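Local structure of ferritin like protein (3HL1) at residues L11-W24 with A65-Y79. The protein is of unknown function but belongs to the ferritin-like family, whose helical-bundle members often bind metals, and probably binds metal itself. Sequence-based numbering, arbitrary orientation.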
# COMPACT_ATOMS: atom_id res chain seq x y z
N LEU A 11 -1.67 -18.62 6.30
CA LEU A 11 -2.01 -17.34 6.97
C LEU A 11 -0.80 -16.44 6.84
O LEU A 11 -0.93 -15.29 6.38
CB LEU A 11 -2.40 -17.56 8.44
CG LEU A 11 -2.66 -16.24 9.20
CD1 LEU A 11 -3.83 -15.54 8.52
CD2 LEU A 11 -2.94 -16.50 10.65
N TYR A 12 0.38 -16.97 7.12
CA TYR A 12 1.64 -16.21 6.97
C TYR A 12 1.86 -15.68 5.53
O TYR A 12 2.24 -14.50 5.31
CB TYR A 12 2.83 -17.08 7.44
CG TYR A 12 2.95 -17.27 8.95
CD1 TYR A 12 2.02 -16.75 9.87
CD2 TYR A 12 4.00 -18.00 9.46
CE1 TYR A 12 2.18 -16.94 11.26
CE2 TYR A 12 4.17 -18.17 10.78
CZ TYR A 12 3.28 -17.65 11.70
OH TYR A 12 3.54 -17.89 13.03
N GLN A 13 1.59 -16.55 4.55
CA GLN A 13 1.67 -16.14 3.16
C GLN A 13 0.70 -14.99 2.85
O GLN A 13 1.04 -14.06 2.13
CB GLN A 13 1.34 -17.32 2.26
CG GLN A 13 2.49 -18.23 2.09
CD GLN A 13 2.24 -19.31 1.03
OE1 GLN A 13 1.66 -20.35 1.30
NE2 GLN A 13 2.71 -19.06 -0.15
N HIS A 14 -0.49 -15.04 3.45
CA HIS A 14 -1.46 -13.95 3.25
C HIS A 14 -1.05 -12.65 3.96
O HIS A 14 -1.34 -11.58 3.46
CB HIS A 14 -2.86 -14.36 3.62
CG HIS A 14 -3.53 -15.23 2.60
ND1 HIS A 14 -3.24 -16.56 2.44
CD2 HIS A 14 -4.44 -14.94 1.63
CE1 HIS A 14 -3.96 -17.07 1.45
NE2 HIS A 14 -4.68 -16.10 0.93
N PHE A 15 -0.45 -12.72 5.15
CA PHE A 15 0.13 -11.55 5.77
C PHE A 15 1.17 -10.88 4.84
O PHE A 15 1.17 -9.62 4.66
CB PHE A 15 0.82 -11.88 7.10
CG PHE A 15 -0.11 -12.22 8.24
CD1 PHE A 15 -1.30 -11.48 8.47
CD2 PHE A 15 0.21 -13.20 9.11
CE1 PHE A 15 -2.13 -11.76 9.55
CE2 PHE A 15 -0.61 -13.50 10.19
CZ PHE A 15 -1.79 -12.78 10.40
N GLN A 16 2.07 -11.68 4.33
CA GLN A 16 3.11 -11.20 3.39
C GLN A 16 2.49 -10.59 2.15
O GLN A 16 2.94 -9.53 1.70
CB GLN A 16 4.06 -12.30 2.96
CG GLN A 16 5.28 -11.81 2.15
CD GLN A 16 6.08 -10.82 2.92
OE1 GLN A 16 6.46 -11.09 4.06
NE2 GLN A 16 6.30 -9.67 2.34
N GLY A 17 1.42 -11.21 1.65
CA GLY A 17 0.73 -10.70 0.51
C GLY A 17 0.08 -9.35 0.74
O GLY A 17 0.12 -8.47 -0.14
N ALA A 18 -0.52 -9.20 1.91
CA ALA A 18 -1.19 -7.96 2.29
C ALA A 18 -0.15 -6.88 2.41
O ALA A 18 -0.35 -5.78 1.91
CB ALA A 18 -2.03 -8.13 3.59
N ILE A 19 0.99 -7.16 3.06
CA ILE A 19 2.00 -6.12 3.18
C ILE A 19 2.60 -5.77 1.81
O ILE A 19 2.87 -4.60 1.55
CB ILE A 19 3.04 -6.41 4.28
CG1 ILE A 19 3.42 -5.06 4.97
CG2 ILE A 19 4.17 -7.10 3.69
CD1 ILE A 19 4.13 -5.16 6.22
N ASP A 20 2.77 -6.76 0.93
CA ASP A 20 3.32 -6.50 -0.43
C ASP A 20 2.39 -5.57 -1.21
O ASP A 20 2.84 -4.67 -1.91
CB ASP A 20 3.50 -7.78 -1.20
CG ASP A 20 4.67 -8.63 -0.70
OD1 ASP A 20 5.44 -8.21 0.15
OD2 ASP A 20 4.69 -9.78 -1.16
N LEU A 21 1.08 -5.77 -1.04
CA LEU A 21 0.12 -4.96 -1.77
C LEU A 21 0.13 -3.56 -1.22
O LEU A 21 0.21 -2.58 -1.97
CB LEU A 21 -1.29 -5.57 -1.70
CG LEU A 21 -2.44 -4.75 -2.39
CD1 LEU A 21 -2.18 -4.34 -3.82
CD2 LEU A 21 -3.69 -5.58 -2.37
N GLU A 22 0.12 -3.42 0.12
CA GLU A 22 0.15 -2.06 0.72
C GLU A 22 1.42 -1.32 0.26
O GLU A 22 1.39 -0.15 -0.11
CB GLU A 22 0.09 -2.08 2.28
CG GLU A 22 -1.18 -2.73 2.83
CD GLU A 22 -2.49 -1.93 2.65
OE1 GLU A 22 -2.41 -0.71 2.45
OE2 GLU A 22 -3.58 -2.56 2.81
N LEU A 23 2.55 -2.00 0.32
CA LEU A 23 3.82 -1.40 -0.10
C LEU A 23 3.80 -1.00 -1.58
O LEU A 23 4.29 0.09 -1.97
CB LEU A 23 4.97 -2.41 0.12
CG LEU A 23 6.37 -1.82 -0.20
CD1 LEU A 23 6.64 -0.57 0.64
CD2 LEU A 23 7.50 -2.80 -0.02
N TRP A 24 3.27 -1.89 -2.43
CA TRP A 24 3.15 -1.59 -3.85
C TRP A 24 2.46 -0.24 -4.12
O TRP A 24 2.88 0.48 -4.99
CB TRP A 24 2.46 -2.74 -4.59
CG TRP A 24 2.37 -2.58 -6.04
CD1 TRP A 24 3.18 -3.15 -6.97
CD2 TRP A 24 1.36 -1.90 -6.76
NE1 TRP A 24 2.80 -2.78 -8.21
CE2 TRP A 24 1.67 -2.03 -8.13
CE3 TRP A 24 0.23 -1.14 -6.38
CZ2 TRP A 24 0.89 -1.46 -9.12
CZ3 TRP A 24 -0.55 -0.57 -7.39
CH2 TRP A 24 -0.21 -0.73 -8.73
N ALA A 65 0.65 -9.47 11.84
CA ALA A 65 1.45 -10.64 11.46
C ALA A 65 2.37 -11.03 12.61
O ALA A 65 2.51 -12.21 12.94
CB ALA A 65 2.27 -10.36 10.18
N ASN A 66 3.06 -10.05 13.18
CA ASN A 66 3.97 -10.33 14.28
C ASN A 66 3.29 -10.92 15.52
O ASN A 66 3.88 -11.80 16.20
CB ASN A 66 4.84 -9.11 14.67
CG ASN A 66 6.09 -9.04 13.85
OD1 ASN A 66 6.95 -9.92 13.92
ND2 ASN A 66 6.17 -8.01 13.02
N ALA A 67 2.10 -10.45 15.83
CA ALA A 67 1.30 -11.03 16.92
C ALA A 67 1.05 -12.53 16.69
O ALA A 67 1.03 -13.30 17.66
CB ALA A 67 -0.01 -10.34 17.07
N TYR A 68 0.87 -12.95 15.42
CA TYR A 68 0.71 -14.36 15.05
C TYR A 68 2.04 -15.12 14.86
O TYR A 68 2.03 -16.29 14.51
CB TYR A 68 -0.14 -14.50 13.79
CG TYR A 68 -1.61 -14.31 14.03
CD1 TYR A 68 -2.16 -13.04 14.19
CD2 TYR A 68 -2.47 -15.41 14.09
CE1 TYR A 68 -3.53 -12.86 14.38
CE2 TYR A 68 -3.85 -15.24 14.31
CZ TYR A 68 -4.36 -13.96 14.44
OH TYR A 68 -5.71 -13.78 14.67
N GLY A 69 3.16 -14.44 15.04
CA GLY A 69 4.48 -15.01 15.00
C GLY A 69 5.27 -14.85 13.70
O GLY A 69 6.32 -15.48 13.53
N TYR A 70 4.76 -14.06 12.76
CA TYR A 70 5.42 -13.84 11.48
C TYR A 70 5.91 -12.41 11.32
O TYR A 70 5.14 -11.48 11.29
CB TYR A 70 4.46 -14.15 10.34
CG TYR A 70 5.01 -13.99 8.95
CD1 TYR A 70 5.84 -14.96 8.39
CD2 TYR A 70 4.70 -12.88 8.19
CE1 TYR A 70 6.36 -14.83 7.10
CE2 TYR A 70 5.19 -12.73 6.89
CZ TYR A 70 6.03 -13.69 6.36
OH TYR A 70 6.57 -13.55 5.09
N SER A 71 7.20 -12.23 11.12
CA SER A 71 7.76 -10.91 10.77
C SER A 71 7.81 -10.79 9.25
O SER A 71 8.51 -11.55 8.59
CB SER A 71 9.18 -10.74 11.34
OG SER A 71 9.21 -10.77 12.74
N PRO A 72 7.03 -9.88 8.67
CA PRO A 72 7.12 -9.74 7.20
C PRO A 72 8.45 -9.12 6.72
O PRO A 72 9.15 -8.39 7.46
CB PRO A 72 5.99 -8.78 6.85
CG PRO A 72 5.18 -8.59 8.08
CD PRO A 72 6.04 -8.95 9.25
N THR A 73 8.74 -9.35 5.47
CA THR A 73 9.95 -8.77 4.87
C THR A 73 9.53 -8.02 3.64
O THR A 73 8.62 -8.40 2.93
CB THR A 73 10.93 -9.88 4.46
OG1 THR A 73 10.21 -10.80 3.65
CG2 THR A 73 11.35 -10.61 5.60
N LEU A 74 10.18 -6.91 3.37
CA LEU A 74 9.83 -6.10 2.25
C LEU A 74 10.91 -6.08 1.21
O LEU A 74 12.09 -5.97 1.53
CB LEU A 74 9.61 -4.66 2.69
CG LEU A 74 8.44 -4.37 3.63
CD1 LEU A 74 8.57 -2.84 3.94
CD2 LEU A 74 7.12 -4.73 3.11
N SER A 75 10.51 -6.12 -0.04
CA SER A 75 11.44 -5.91 -1.13
C SER A 75 10.84 -4.93 -2.11
O SER A 75 9.65 -4.65 -2.05
CB SER A 75 11.83 -7.24 -1.77
OG SER A 75 10.73 -7.99 -2.10
N ALA A 76 11.65 -4.38 -2.99
CA ALA A 76 11.17 -3.37 -3.93
C ALA A 76 10.06 -3.92 -4.86
O ALA A 76 10.22 -4.98 -5.47
CB ALA A 76 12.36 -2.75 -4.73
N PRO A 77 8.91 -3.22 -4.94
CA PRO A 77 7.84 -3.63 -5.82
C PRO A 77 8.22 -3.36 -7.28
O PRO A 77 9.11 -2.52 -7.57
CB PRO A 77 6.69 -2.71 -5.38
CG PRO A 77 7.12 -2.02 -4.17
CD PRO A 77 8.58 -1.95 -4.25
N GLU A 78 7.47 -3.99 -8.17
CA GLU A 78 7.61 -3.82 -9.59
C GLU A 78 6.34 -3.26 -10.17
O GLU A 78 5.24 -3.55 -9.67
CB GLU A 78 7.95 -5.13 -10.24
CG GLU A 78 9.40 -5.48 -9.96
CD GLU A 78 9.86 -6.72 -10.71
OE1 GLU A 78 9.56 -7.82 -10.25
OE2 GLU A 78 10.52 -6.57 -11.74
N TYR A 79 6.53 -2.52 -11.26
CA TYR A 79 5.49 -1.70 -11.89
C TYR A 79 5.51 -1.96 -13.36
O TYR A 79 6.16 -1.21 -14.14
CB TYR A 79 5.73 -0.24 -11.53
CG TYR A 79 5.61 -0.03 -10.07
CD1 TYR A 79 4.39 0.03 -9.44
CD2 TYR A 79 6.75 0.12 -9.28
CE1 TYR A 79 4.30 0.21 -8.07
CE2 TYR A 79 6.69 0.26 -7.90
CZ TYR A 79 5.45 0.29 -7.30
OH TYR A 79 5.31 0.45 -5.96
O HOH W 1 7.59 -6.75 -0.20
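The amide of Q16 meets Y70 and T73 as a worked example of one side chain holding an extended chain against a helix. Bent at chi2 (58°), it brings OE1 to two donors in its carbonyl plane: Y70 OH at 2.7 Å and the backbone N of T73 at 3.2 Å. Its NE2 gives to T73 O and to D20 OD1; together these four bonds fix the amide's rotation. Toward the Schellman turn that ends helix 42-67, packing is tight. A65 CA sits over the centre of one F15 face, with L11 CD1 on the opposite face, while Y12 and Y70 slide past each other, Y70 CB lying 3.6 Å from the Y12 ring centroid. Y12 OH donates to Y68 O. On the inner side, I19 and L23 meet L74 CD2, and both leucines also touch L277 of helix 261-283. The outer side is looser: T73 and S75 are exposed, and a water links D20 OD1 to S75 N. At the far end W24 NE1 donates to E78 O at 2.9 Å. Y79 OH lies 2.6 Å from W24 O, its acceptor, and Y79 CE1 over one indole face, toward the rim. Helix 8-35 thus satisfies backbone groups of an irregular chain through its side chains, alongside apolar packing.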